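Local coordinates for phosphoserine aminotransferase SerC (Cytophaga hutchinsonii ATCC 33406, PDB 3FFR), which probably catalyses the pyridoxal-phosphate-dependent transamination between phosphoserine and 2-oxoglutarate, as a fold-type I aminotransferase of class V, at residues N4-Y7 against S13-Y16; L65-A70 against T224-P229; T137-S142 against M300-A305; T154-N159 against K181-F186; L277-I282 against F288-E293. All coordinates share one frame; numbering follows the deposited sequence. Where two conformers were deposited one is given.

Contact 1 (N4-Y7 against S13-Y16); sequences NKIY and SELY
Glu-14 lays its carboxylate beside the backbone of Ile-6 and Tyr-7, where OE1 accepts a nearly straight hydrogen bond from Tyr-7 N at 3.0 Å (N-H...O angle 169°). The N-H reaches OE1 on its anti side, 34° out of the carboxylate plane. The glutamate chain starts with CG trans to its own N (chi1 -164°) and then bends at chi2, which folds the acid back onto the strand. OE1 also lies at the edge of the Tyr-7 ring, 3.8 Å from CD1, with ring and carboxylate nearly coplanar. The other oxygen, OE2, meets the CD1 methyl of Ile-6 at 3.6 Å and forms a salt bridge with Lys-30 of the second subunit, whose ammonium group also bonds Lys-5 O. The acid is thus shared between a backbone N-H of its own chain and a cation across the dimer interface, an arrangement likely to favour the carboxylate form. Lys-5 CD stands over one face of the Tyr-7 ring, toward its rim. Ser-13 OG stands 3.3 Å from Tyr-7 O, but its hydrogen bond goes to Thr-9 O, while Tyr-7 O is bonded by His-345. The arrangement is that of an edge strand, 6-8 of the five-stranded mixed sheet, followed by a loop that folds back on it at a subunit interface.

Contact 2 (L65-A70 against T224-P229); sequences LFLASA and TYHTIP
At the edge of the seven-stranded sheet of the large, pyridoxal-phosphate-binding domain, the end of strand 62-67 faces a type I turn, Thr-224 to Thr-227, that leads into helix 228-235. Leu-67 and His-226 carry the contact; their CA atoms are 8.0 Å apart and their side chains run antiparallel past one another. The CD2 methyl of Leu-67 comes within 3.9 Å of His-226 ND1, and CG of the same leucine lies 4.1 Å from that nitrogen, an oblique approach to the imidazole. Tyr-225 covers one face of this ring, its CE2 standing 3.2 Å above the plane and over the centre. The imidazole is held at both nitrogens by acids outside the two segments: ND1 is hydrogen-bonded to Glu-72 and NE2 to Glu-242. Phe-66 O is 4.4 Å from NE2, too far to matter as a polar partner. Helices begin close to both sides of the contact, with Ser-69 and Thr-227 as N-caps: Ser-69 OG caps Glu-72 N, and Thr-227 OG1 caps Ser-230 N. Met-231 of helix 228-235 packs on Leu-65, Leu-67 and His-226 alike, while Ala-68 meets Ala-68 of the second subunit. Across the pair itself the chemistry is therefore van der Waals contact, with the polarity of the buried histidine directed to Glu-72 and Glu-242; two carboxylates around one imidazole would be expected to raise its pKa and favour a protonated ring.

Contact 3 (T137-S142 against M300-A305); sequences THNETS and MTTIVA
Segment 137-142, which holds the weakly bonded strand 139-140, passes the start of strand 302-307 without backbone pairing, the CA atoms of Thr-141 and Thr-302 coming nearest at 6.5 Å. Side chains bridge the gap. Asn-139 and Thr-302 approach from opposite directions, and Asn-139 ND2 donates a hydrogen bond to Thr-302 OG1 at 3.0 Å, with an N-H...O angle of 151° and the acceptor somewhat tilted from the amide plane. With CG trans to the backbone N (chi1 -156°), the amide is carried across toward the strand. Thr-302 OG1 sits between its own N and carbonyl carbon (chi1 64°), which directs the hydroxyl at the amide and leaves CG2 to meet Thr-141 CG2 at 4.1 Å. Thr-301 OG1 is 3.5 Å from Asn-139 ND2, but the angle is too poor for a bond, and this hydroxyl is hydrogen-bonded to Ser-170 O instead. Within segment 137-142, Ser-142 OG donates to Glu-140 OE2 at 2.6 Å, from above the carboxylate plane.

Asn-139 is gripped at both ends of its amide: OD1 is bonded by Ser-299 and Ser-146, while ND2 serves Ser-170 as well as Thr-302, which should fix the rotation of the group. The buried polar network thus couples the strand, through Asn-139 and Ser-170, to the cofactor: Thr-141 OG1 is hydrogen-bonded both to Ser-170 OG and to O3 of the pyridoxal phosphate carried by Lys-191, which would be expected to hold the hydroxyl in place beside O3.

Contact 4 (T154-N159 against K181-F186); sequences TFRDKN and KIDSVF
Arg-156 and Asp-183 form the ionic part of the contact, a salt bridge in which, for the arginine conformer described, Arg-156 NH2 lies 2.6 Å from Asp-183 OD2. This bond, short and bent (N-H...O angle 123°, weak), should be read with caution, as a second conformer was deposited. The carboxylate oxygen comes in at the edge of the guanidinium, near its plane, although the two flat groups are turned 49° against each other and the side chains meet at about a right angle. Bends at chi2 and chi3 curl the arginine so that NH1 also donates to Asn-159 O at 2.9 Å; a further bond from NH1 goes to Ala-162 O. The aspartate has several other partners: OD2 accepts from Ile-164 N, and OD1 pairs with Arg-207 and Asn-205. Replacing Asp-183 by an alanine is likely to leave the guanidinium of Arg-156 without its anionic mate and Ile-164 N without this acceptor.

Water provides a second link: one molecule donates to Lys-181 O at 2.8 Å and accepts a weak bond from Arg-156 N. Van der Waals contact is slight: Arg-156 CB lies 3.7 Å from Lys-181 O.

Segment 154-159 follows helix 149-152 and leads toward strand 163-167, whereas Lys-181 to Asp-183 lie just before strand 184-188. These two strands are parallel neighbours in the seven-stranded sheet, and Arg-156 packs on Ile-164 of strand 163-167.

Contact 5 (L277-I282 against F288-E293); sequences LINTYI and FSFGVE
Helix 264-284 packs across edge strand 288-290 of the five-stranded mixed sheet, a helix-on-sheet layer in which the two short axes approach to 8.4 Å at 110°. The CH-pi interaction is made by Ile-282, whose CG2 methyl, anti to the backbone N and so turned to the ring, stands over the face of Phe-290, 3.6 Å from its centroid and 12° off the normal. The same methyl also touches Ser-289 C. At the edge of the Phe-290 ring, Asn-279 OD1 lies near the plane, 3.6 Å from CE1, while Arg-298 makes a cation-pi contact with the ring. A serine in place of Phe-290 would probably open a gap under the CG2 methyl of Ile-282 and leave Arg-298 without its aromatic partner.

The aromatic pair is Tyr-281 and Phe-288, which meet rim to rim, centroids 5.8 Å apart and planes at 67°; neither ring lies over the other's face. Its apolar approach is Tyr-281 CE2 to Phe-288 CD2. The tyrosine hydroxyl has its hydrogen bond elsewhere, with Gly-362 O at the C-terminus, yet Tyr-281 OH also sits in the plane of the Phe-288 ring, at its edge, 3.3 Å from CE2.

Contacts 3 and 5 are the pair that touch: their centres are 13 Å apart, and Val-304 O lies 2.9 Å from Gly-291 N, a probable hydrogen bond between strand 302-307 and the residue just after strand 288-290, while Ile-303 CD1 packs on Ile-278 CD1 at 3.8 Å. Contact 1 reaches the same five-stranded sheet at its other outer strand, centres about 22 Å from contact 5. Contacts 2 and 4 belong to the seven-stranded sheet, their nearest atoms about 4 Å apart. Contact 3 lies closest to the active site, the side chain of Thr-141 being about 6 Å from a bound serine, against about 10 Å for that of Ser-13. Contacts 1 and 2 both meet the second subunit.

Contact 1 (N4-Y7 against S13-Y16)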
# COMPACT_ATOMS: atom_id res chain seq x y z
N ASN A 4 -16.15 17.27 -13.41
CA ASN A 4 -15.76 17.40 -14.80
C ASN A 4 -14.45 18.17 -15.03
O ASN A 4 -14.03 18.39 -16.15
CB ASN A 4 -16.88 18.08 -15.57
CG ASN A 4 -18.12 17.20 -15.63
OD1 ASN A 4 -18.01 15.98 -15.72
ND2 ASN A 4 -19.29 17.82 -15.56
N LYS A 5 -13.84 18.56 -13.93
CA LYS A 5 -12.62 19.33 -13.97
C LYS A 5 -11.43 18.46 -14.40
O LYS A 5 -11.29 17.31 -13.95
CB LYS A 5 -12.36 19.94 -12.60
CG LYS A 5 -11.24 20.91 -12.56
CD LYS A 5 -10.83 21.19 -11.14
CE LYS A 5 -11.68 22.22 -10.49
NZ LYS A 5 -11.45 22.19 -9.02
N ILE A 6 -10.60 19.01 -15.28
CA ILE A 6 -9.38 18.34 -15.73
C ILE A 6 -8.23 18.89 -14.88
O ILE A 6 -7.99 20.10 -14.83
CB ILE A 6 -9.13 18.56 -17.23
CG1 ILE A 6 -10.38 18.10 -18.02
CG2 ILE A 6 -7.83 17.85 -17.71
CD1 ILE A 6 -10.80 16.65 -17.76
N TYR A 7 -7.51 17.97 -14.24
CA TYR A 7 -6.46 18.33 -13.31
C TYR A 7 -5.05 18.19 -13.89
O TYR A 7 -4.61 17.09 -14.15
CB TYR A 7 -6.56 17.43 -12.06
CG TYR A 7 -7.78 17.64 -11.19
CD1 TYR A 7 -9.03 17.20 -11.58
CD2 TYR A 7 -7.66 18.25 -9.95
CE1 TYR A 7 -10.13 17.38 -10.79
CE2 TYR A 7 -8.75 18.43 -9.15
CZ TYR A 7 -9.98 18.00 -9.56
OH TYR A 7 -11.06 18.19 -8.74
N SER A 13 -3.07 12.79 -10.19
CA SER A 13 -3.39 13.59 -11.37
C SER A 13 -4.53 12.94 -12.15
O SER A 13 -5.08 11.91 -11.76
CB SER A 13 -2.17 13.79 -12.27
OG SER A 13 -2.35 14.86 -13.21
N GLU A 14 -4.85 13.54 -13.28
CA GLU A 14 -5.90 13.04 -14.15
C GLU A 14 -5.63 11.54 -14.44
O GLU A 14 -4.52 11.14 -14.79
CB GLU A 14 -5.95 13.87 -15.43
CG GLU A 14 -7.17 13.75 -16.27
CD GLU A 14 -8.45 14.25 -15.60
OE1 GLU A 14 -8.46 15.12 -14.68
OE2 GLU A 14 -9.49 13.74 -16.04
N LEU A 15 -6.66 10.69 -14.27
CA LEU A 15 -6.48 9.26 -14.56
C LEU A 15 -6.35 9.04 -16.08
O LEU A 15 -6.93 9.74 -16.90
CB LEU A 15 -7.62 8.40 -13.98
CG LEU A 15 -7.87 8.57 -12.49
CD1 LEU A 15 -8.93 7.54 -12.01
CD2 LEU A 15 -6.61 8.41 -11.66
N TYR A 16 -5.56 8.03 -16.42
CA TYR A 16 -5.39 7.64 -17.79
C TYR A 16 -6.83 7.43 -18.33
O TYR A 16 -7.71 6.92 -17.62
CB TYR A 16 -4.50 6.40 -17.91
CG TYR A 16 -3.95 6.24 -19.29
CD1 TYR A 16 -2.82 6.96 -19.70
CD2 TYR A 16 -4.53 5.37 -20.19
CE1 TYR A 16 -2.31 6.82 -20.98
CE2 TYR A 16 -4.02 5.23 -21.48
CZ TYR A 16 -2.92 5.96 -21.86
OH TYR A 16 -2.41 5.84 -23.15

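Contact 2 (L65-A70 against T224-P229)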
# COMPACT_ATOMS: atom_id res chain seq x y z
N LEU A 65 9.53 -5.34 -9.09
CA LEU A 65 8.92 -5.62 -7.79
C LEU A 65 7.84 -4.59 -7.46
O LEU A 65 7.99 -3.40 -7.73
CB LEU A 65 9.94 -5.65 -6.63
CG LEU A 65 11.10 -6.64 -6.84
CD1 LEU A 65 12.06 -6.51 -5.62
CD2 LEU A 65 10.60 -8.11 -7.01
N PHE A 66 6.76 -5.09 -6.88
CA PHE A 66 5.66 -4.24 -6.44
C PHE A 66 5.62 -4.01 -4.93
O PHE A 66 5.69 -4.94 -4.12
CB PHE A 66 4.32 -4.81 -6.87
CG PHE A 66 4.16 -4.96 -8.36
CD1 PHE A 66 4.25 -3.86 -9.22
CD2 PHE A 66 3.94 -6.19 -8.91
CE1 PHE A 66 4.10 -4.01 -10.59
CE2 PHE A 66 3.78 -6.34 -10.29
CZ PHE A 66 3.88 -5.26 -11.13
N LEU A 67 5.52 -2.72 -4.59
CA LEU A 67 5.44 -2.23 -3.21
C LEU A 67 4.26 -1.26 -3.06
O LEU A 67 3.46 -1.09 -3.99
CB LEU A 67 6.75 -1.62 -2.71
CG LEU A 67 7.97 -2.56 -2.78
CD1 LEU A 67 8.59 -2.66 -4.17
CD2 LEU A 67 9.06 -2.14 -1.72
N ALA A 68 4.16 -0.59 -1.91
CA ALA A 68 2.95 0.22 -1.63
C ALA A 68 3.03 1.63 -2.14
O ALA A 68 2.03 2.27 -2.44
CB ALA A 68 2.67 0.24 -0.11
N SER A 69 4.26 2.16 -2.17
CA SER A 69 4.49 3.57 -2.53
C SER A 69 5.95 3.79 -2.89
O SER A 69 6.80 2.93 -2.63
CB SER A 69 4.16 4.48 -1.30
OG SER A 69 4.99 4.16 -0.18
N ALA A 70 6.26 4.93 -3.53
CA ALA A 70 7.67 5.25 -3.85
C ALA A 70 8.43 5.54 -2.55
O ALA A 70 9.61 5.23 -2.40
CB ALA A 70 7.81 6.42 -4.87
N THR A 224 11.93 -7.49 6.73
CA THR A 224 11.01 -8.61 6.95
C THR A 224 10.32 -9.00 5.65
O THR A 224 10.93 -9.69 4.83
CB THR A 224 10.00 -8.36 8.10
OG1 THR A 224 9.15 -7.25 7.81
CG2 THR A 224 10.72 -8.17 9.47
N TYR A 225 9.08 -8.57 5.50
CA TYR A 225 8.29 -8.94 4.31
C TYR A 225 8.79 -8.34 3.03
O TYR A 225 8.64 -8.93 1.94
CB TYR A 225 6.76 -8.65 4.52
CG TYR A 225 6.39 -7.20 4.52
CD1 TYR A 225 6.84 -6.34 5.50
CD2 TYR A 225 5.61 -6.69 3.51
CE1 TYR A 225 6.53 -4.99 5.47
CE2 TYR A 225 5.27 -5.34 3.47
CZ TYR A 225 5.75 -4.49 4.44
OH TYR A 225 5.45 -3.15 4.38
N HIS A 226 9.36 -7.15 3.12
CA HIS A 226 9.87 -6.47 1.94
C HIS A 226 11.39 -6.40 1.83
O HIS A 226 11.94 -5.42 1.33
CB HIS A 226 9.19 -5.13 1.64
CG HIS A 226 7.82 -5.28 1.02
ND1 HIS A 226 6.94 -4.23 0.85
CD2 HIS A 226 7.19 -6.38 0.55
CE1 HIS A 226 5.83 -4.68 0.27
NE2 HIS A 226 5.95 -5.99 0.11
N THR A 227 12.05 -7.45 2.28
CA THR A 227 13.44 -7.62 1.91
C THR A 227 13.41 -7.96 0.43
O THR A 227 12.43 -8.50 -0.09
CB THR A 227 14.18 -8.75 2.65
OG1 THR A 227 13.70 -10.05 2.21
CG2 THR A 227 14.07 -8.57 4.18
N ILE A 228 14.52 -7.67 -0.26
CA ILE A 228 14.61 -8.05 -1.66
C ILE A 228 14.43 -9.58 -1.85
O ILE A 228 13.65 -10.00 -2.70
CB ILE A 228 15.91 -7.51 -2.33
CG1 ILE A 228 15.72 -6.00 -2.57
CG2 ILE A 228 16.16 -8.21 -3.69
CD1 ILE A 228 17.02 -5.31 -2.99
N PRO A 229 15.12 -10.43 -1.07
CA PRO A 229 14.93 -11.87 -1.26
C PRO A 229 13.50 -12.34 -1.04
O PRO A 229 13.01 -13.21 -1.77
CB PRO A 229 15.90 -12.47 -0.26
CG PRO A 229 17.01 -11.47 -0.22
CD PRO A 229 16.29 -10.16 -0.22

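Contact 3 (T137-S142 against M300-A305)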
# COMPACT_ATOMS: atom_id res chain seq x y z
N THR A 137 17.86 11.81 -8.80
CA THR A 137 16.43 12.09 -9.02
C THR A 137 16.26 12.60 -10.43
O THR A 137 16.70 13.73 -10.77
CB THR A 137 15.92 13.07 -7.99
OG1 THR A 137 15.99 12.45 -6.68
CG2 THR A 137 14.49 13.48 -8.29
N HIS A 138 15.64 11.79 -11.28
CA HIS A 138 15.49 12.19 -12.69
C HIS A 138 14.60 13.42 -12.82
O HIS A 138 14.82 14.30 -13.66
CB HIS A 138 14.94 11.07 -13.59
CG HIS A 138 14.59 11.56 -14.94
ND1 HIS A 138 13.30 11.98 -15.28
CD2 HIS A 138 15.38 11.92 -15.98
CE1 HIS A 138 13.32 12.48 -16.49
NE2 HIS A 138 14.58 12.47 -16.94
N ASN A 139 13.58 13.48 -11.98
CA ASN A 139 12.60 14.57 -12.01
C ASN A 139 12.23 15.06 -10.62
O ASN A 139 11.52 14.37 -9.87
CB ASN A 139 11.36 14.16 -12.81
CG ASN A 139 10.60 15.36 -13.37
OD1 ASN A 139 11.13 16.12 -14.22
ND2 ASN A 139 9.37 15.56 -12.91
N GLU A 140 12.80 16.20 -10.22
CA GLU A 140 12.55 16.75 -8.86
C GLU A 140 11.27 17.55 -8.99
O GLU A 140 11.24 18.71 -9.42
CB GLU A 140 13.73 17.61 -8.36
CG GLU A 140 13.49 18.31 -7.04
CD GLU A 140 13.08 17.38 -5.91
OE1 GLU A 140 13.90 16.54 -5.48
OE2 GLU A 140 11.95 17.58 -5.43
N THR A 141 10.20 16.87 -8.60
CA THR A 141 8.84 17.33 -8.80
C THR A 141 8.53 18.66 -8.10
O THR A 141 7.68 19.43 -8.52
CB THR A 141 7.84 16.26 -8.27
OG1 THR A 141 8.32 14.95 -8.59
CG2 THR A 141 6.43 16.46 -8.86
N SER A 142 9.26 18.92 -7.02
CA SER A 142 9.03 20.15 -6.26
C SER A 142 9.47 21.40 -7.03
O SER A 142 8.81 22.45 -6.96
CB SER A 142 9.72 20.13 -4.89
OG SER A 142 11.13 20.01 -4.99
N MSE A 300 10.16 17.95 -18.69
CA MSE A 300 9.15 17.79 -19.76
C MSE A 300 7.77 17.32 -19.22
O MSE A 300 6.74 17.45 -19.91
CB MSE A 300 9.65 16.79 -20.81
CG MSE A 300 10.88 17.16 -21.55
SE MSE A 300 10.33 18.48 -22.95
CE MSE A 300 12.04 18.53 -23.90
N THR A 301 7.75 16.77 -17.99
CA THR A 301 6.54 16.16 -17.39
C THR A 301 5.85 16.95 -16.29
O THR A 301 4.64 16.84 -16.07
CB THR A 301 6.83 14.72 -16.90
OG1 THR A 301 7.93 14.72 -15.97
CG2 THR A 301 7.16 13.82 -18.08
N THR A 302 6.65 17.75 -15.59
CA THR A 302 6.11 18.63 -14.56
C THR A 302 6.75 20.00 -14.77
O THR A 302 7.85 20.28 -14.30
CB THR A 302 6.38 18.12 -13.14
OG1 THR A 302 7.79 18.11 -12.90
CG2 THR A 302 5.81 16.69 -12.93
N ILE A 303 6.02 20.85 -15.51
CA ILE A 303 6.52 22.17 -15.92
C ILE A 303 6.23 23.23 -14.87
O ILE A 303 5.09 23.52 -14.56
CB ILE A 303 5.94 22.55 -17.31
CG1 ILE A 303 6.30 21.47 -18.34
CG2 ILE A 303 6.41 23.94 -17.78
CD1 ILE A 303 5.60 21.60 -19.72
N VAL A 304 7.31 23.80 -14.35
CA VAL A 304 7.22 24.79 -13.30
C VAL A 304 7.50 26.20 -13.83
O VAL A 304 8.51 26.47 -14.51
CB VAL A 304 8.16 24.41 -12.14
CG1 VAL A 304 8.08 25.47 -10.99
CG2 VAL A 304 7.77 22.99 -11.64
N ALA A 305 6.51 27.06 -13.58
CA ALA A 305 6.58 28.43 -14.03
C ALA A 305 6.46 29.38 -12.86
O ALA A 305 5.59 29.22 -11.99
CB ALA A 305 5.45 28.71 -15.05

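Contact 4 (T154-N159 against K181-F186)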
# COMPACT_ATOMS: atom_id res chain seq x y z
N THR A 154 26.68 9.69 -16.59
CA THR A 154 28.05 10.07 -16.23
C THR A 154 28.47 9.54 -14.88
O THR A 154 29.65 9.55 -14.53
CB THR A 154 28.27 11.60 -16.18
OG1 THR A 154 27.49 12.18 -15.12
CG2 THR A 154 27.94 12.24 -17.52
N PHE A 155 27.51 9.04 -14.12
CA PHE A 155 27.82 8.58 -12.74
C PHE A 155 28.48 7.22 -12.61
O PHE A 155 29.26 6.99 -11.69
CB PHE A 155 26.58 8.67 -11.85
CG PHE A 155 26.30 10.09 -11.39
CD1 PHE A 155 25.59 10.96 -12.20
CD2 PHE A 155 26.79 10.56 -10.19
CE1 PHE A 155 25.36 12.26 -11.80
CE2 PHE A 155 26.57 11.87 -9.79
CZ PHE A 155 25.85 12.72 -10.61
N ARG A 156 28.23 6.34 -13.57
CA ARG A 156 28.76 4.99 -13.48
C ARG A 156 30.25 4.95 -13.30
O ARG A 156 30.77 4.19 -12.49
CB ARG A 156 28.44 4.11 -14.68
CG ARG A 156 29.35 2.89 -14.61
CD ARG A 156 29.44 2.48 -13.13
NE ARG A 156 28.15 1.95 -12.75
CZ ARG A 156 27.59 1.94 -11.54
NH1 ARG A 156 28.15 2.47 -10.46
NH2 ARG A 156 26.41 1.40 -11.45
N ASP A 157 30.96 5.78 -14.04
CA ASP A 157 32.42 5.75 -13.96
C ASP A 157 33.01 6.47 -12.78
O ASP A 157 34.19 6.31 -12.47
CB ASP A 157 33.04 6.24 -15.26
CG ASP A 157 32.97 5.21 -16.37
OD1 ASP A 157 32.57 4.03 -16.12
OD2 ASP A 157 33.35 5.57 -17.50
N LYS A 158 32.19 7.27 -12.11
CA LYS A 158 32.65 8.02 -10.92
C LYS A 158 32.84 7.12 -9.69
O LYS A 158 33.60 7.43 -8.78
CB LYS A 158 31.68 9.15 -10.59
CG LYS A 158 31.54 10.17 -11.68
CD LYS A 158 30.60 11.29 -11.21
CE LYS A 158 30.26 12.28 -12.32
NZ LYS A 158 31.45 13.01 -12.83
N ASN A 159 32.09 6.03 -9.66
CA ASN A 159 32.21 5.02 -8.59
C ASN A 159 31.64 3.73 -9.16
O ASN A 159 30.45 3.50 -9.11
CB ASN A 159 31.51 5.46 -7.30
CG ASN A 159 31.71 4.48 -6.16
OD1 ASN A 159 31.83 3.28 -6.38
ND2 ASN A 159 31.70 4.99 -4.91
N LYS A 181 24.00 1.49 -17.50
CA LYS A 181 24.71 2.55 -16.80
C LYS A 181 24.16 2.90 -15.42
O LYS A 181 24.75 3.69 -14.69
CB LYS A 181 24.83 3.78 -17.68
CG LYS A 181 25.68 3.50 -18.89
CD LYS A 181 25.86 4.71 -19.76
CE LYS A 181 26.56 4.31 -21.04
NZ LYS A 181 27.80 3.51 -20.77
N ILE A 182 23.04 2.27 -15.08
CA ILE A 182 22.44 2.42 -13.77
C ILE A 182 22.11 1.02 -13.26
O ILE A 182 22.40 0.02 -13.94
CB ILE A 182 21.19 3.32 -13.77
CG1 ILE A 182 20.08 2.72 -14.64
CG2 ILE A 182 21.56 4.78 -14.18
CD1 ILE A 182 18.76 3.46 -14.57
N ASP A 183 21.55 0.94 -12.07
CA ASP A 183 21.22 -0.36 -11.49
C ASP A 183 19.75 -0.52 -11.09
O ASP A 183 19.26 -1.64 -10.90
CB ASP A 183 22.11 -0.60 -10.26
CG ASP A 183 23.61 -0.59 -10.64
OD1 ASP A 183 24.06 -1.61 -11.26
OD2 ASP A 183 24.30 0.40 -10.28
N SER A 184 19.05 0.59 -11.03
CA SER A 184 17.66 0.55 -10.56
C SER A 184 16.96 1.86 -10.80
O SER A 184 17.57 2.94 -10.83
CB SER A 184 17.66 0.24 -9.04
OG SER A 184 16.39 0.30 -8.40
N VAL A 185 15.67 1.71 -11.07
CA VAL A 185 14.77 2.86 -11.17
C VAL A 185 13.47 2.52 -10.46
O VAL A 185 13.10 1.36 -10.32
CB VAL A 185 14.54 3.27 -12.65
CG1 VAL A 185 13.69 2.24 -13.38
CG2 VAL A 185 13.89 4.65 -12.75
N PHE A 186 12.80 3.55 -9.96
CA PHE A 186 11.53 3.33 -9.28
C PHE A 186 10.57 4.47 -9.51
O PHE A 186 10.93 5.60 -9.87
CB PHE A 186 11.74 3.09 -7.77
CG PHE A 186 12.41 4.26 -7.06
CD1 PHE A 186 13.78 4.34 -6.97
CD2 PHE A 186 11.65 5.27 -6.50
CE1 PHE A 186 14.41 5.40 -6.31
CE2 PHE A 186 12.28 6.32 -5.84
CZ PHE A 186 13.65 6.39 -5.75
O HOH W 1 25.69 6.28 -14.73

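Contact 5 (L277-I282 against F288-E293)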
# COMPACT_ATOMS: atom_id res chain seq x y z
N LEU A 277 3.91 23.29 -26.60
CA LEU A 277 2.75 24.21 -26.60
C LEU A 277 2.80 25.13 -25.38
O LEU A 277 2.64 26.35 -25.47
CB LEU A 277 1.41 23.47 -26.56
CG LEU A 277 0.84 22.86 -27.82
CD1 LEU A 277 -0.54 22.24 -27.49
CD2 LEU A 277 0.71 23.94 -28.92
N ILE A 278 3.04 24.49 -24.23
CA ILE A 278 3.10 25.18 -22.95
C ILE A 278 4.28 26.13 -22.88
O ILE A 278 4.14 27.31 -22.51
CB ILE A 278 3.14 24.17 -21.73
CG1 ILE A 278 1.86 23.33 -21.65
CG2 ILE A 278 3.44 24.92 -20.40
CD1 ILE A 278 1.97 22.09 -20.72
N ASN A 279 5.44 25.64 -23.31
CA ASN A 279 6.67 26.41 -23.20
C ASN A 279 6.68 27.59 -24.16
O ASN A 279 7.21 28.65 -23.86
CB ASN A 279 7.89 25.49 -23.34
CG ASN A 279 8.05 24.59 -22.14
OD1 ASN A 279 7.71 24.98 -21.02
ND2 ASN A 279 8.61 23.38 -22.36
N THR A 280 6.07 27.40 -25.31
CA THR A 280 5.99 28.48 -26.31
C THR A 280 5.20 29.65 -25.73
O THR A 280 5.52 30.83 -25.95
CB THR A 280 5.34 27.97 -27.63
OG1 THR A 280 6.25 27.04 -28.25
CG2 THR A 280 5.10 29.17 -28.61
N TYR A 281 4.17 29.30 -24.96
CA TYR A 281 3.31 30.30 -24.31
C TYR A 281 4.10 30.99 -23.22
O TYR A 281 4.12 32.22 -23.12
CB TYR A 281 2.03 29.68 -23.77
CG TYR A 281 1.30 30.50 -22.71
CD1 TYR A 281 0.83 31.78 -22.99
CD2 TYR A 281 1.08 29.98 -21.41
CE1 TYR A 281 0.16 32.52 -22.05
CE2 TYR A 281 0.43 30.72 -20.47
CZ TYR A 281 -0.03 32.00 -20.78
OH TYR A 281 -0.71 32.74 -19.83
N ILE A 282 4.86 30.21 -22.46
CA ILE A 282 5.64 30.81 -21.37
C ILE A 282 6.69 31.77 -21.97
O ILE A 282 7.01 32.79 -21.36
CB ILE A 282 6.32 29.75 -20.45
CG1 ILE A 282 5.25 28.90 -19.76
CG2 ILE A 282 7.21 30.44 -19.42
CD1 ILE A 282 5.81 27.64 -19.04
N PHE A 288 3.71 34.60 -16.74
CA PHE A 288 4.56 33.44 -16.49
C PHE A 288 5.94 33.55 -17.06
O PHE A 288 6.16 34.15 -18.12
CB PHE A 288 3.88 32.17 -17.06
CG PHE A 288 2.53 31.92 -16.50
CD1 PHE A 288 2.36 31.56 -15.16
CD2 PHE A 288 1.41 32.05 -17.31
CE1 PHE A 288 1.07 31.37 -14.66
CE2 PHE A 288 0.12 31.83 -16.80
CZ PHE A 288 -0.04 31.50 -15.49
N SER A 289 6.88 32.98 -16.32
CA SER A 289 8.25 32.85 -16.76
C SER A 289 8.77 31.48 -16.32
O SER A 289 8.11 30.78 -15.54
CB SER A 289 9.12 33.95 -16.15
OG SER A 289 9.03 33.98 -14.74
N PHE A 290 9.95 31.09 -16.79
CA PHE A 290 10.45 29.75 -16.43
C PHE A 290 10.94 29.66 -15.00
O PHE A 290 11.74 30.47 -14.55
CB PHE A 290 11.56 29.32 -17.41
CG PHE A 290 11.04 29.17 -18.81
CD1 PHE A 290 10.24 28.10 -19.13
CD2 PHE A 290 11.26 30.14 -19.75
CE1 PHE A 290 9.69 27.98 -20.39
CE2 PHE A 290 10.72 30.01 -21.00
CZ PHE A 290 9.93 28.94 -21.32
N GLY A 291 10.50 28.61 -14.31
CA GLY A 291 10.93 28.39 -12.92
C GLY A 291 12.33 27.83 -12.81
O GLY A 291 12.95 27.83 -11.73
N VAL A 292 12.82 27.34 -13.93
CA VAL A 292 14.17 26.76 -14.03
C VAL A 292 14.90 27.50 -15.17
O VAL A 292 14.46 27.49 -16.31
CB VAL A 292 14.08 25.25 -14.29
CG1 VAL A 292 15.47 24.63 -14.44
CG2 VAL A 292 13.25 24.52 -13.17
N GLU A 293 16.02 28.15 -14.84
CA GLU A 293 16.75 28.96 -15.84
C GLU A 293 17.40 28.16 -16.97
O GLU A 293 17.29 28.52 -18.14
CB GLU A 293 17.79 29.86 -15.15
CG GLU A 293 17.13 30.88 -14.22
CD GLU A 293 18.10 31.89 -13.62
OE1 GLU A 293 19.32 31.79 -13.89
OE2 GLU A 293 17.62 32.78 -12.88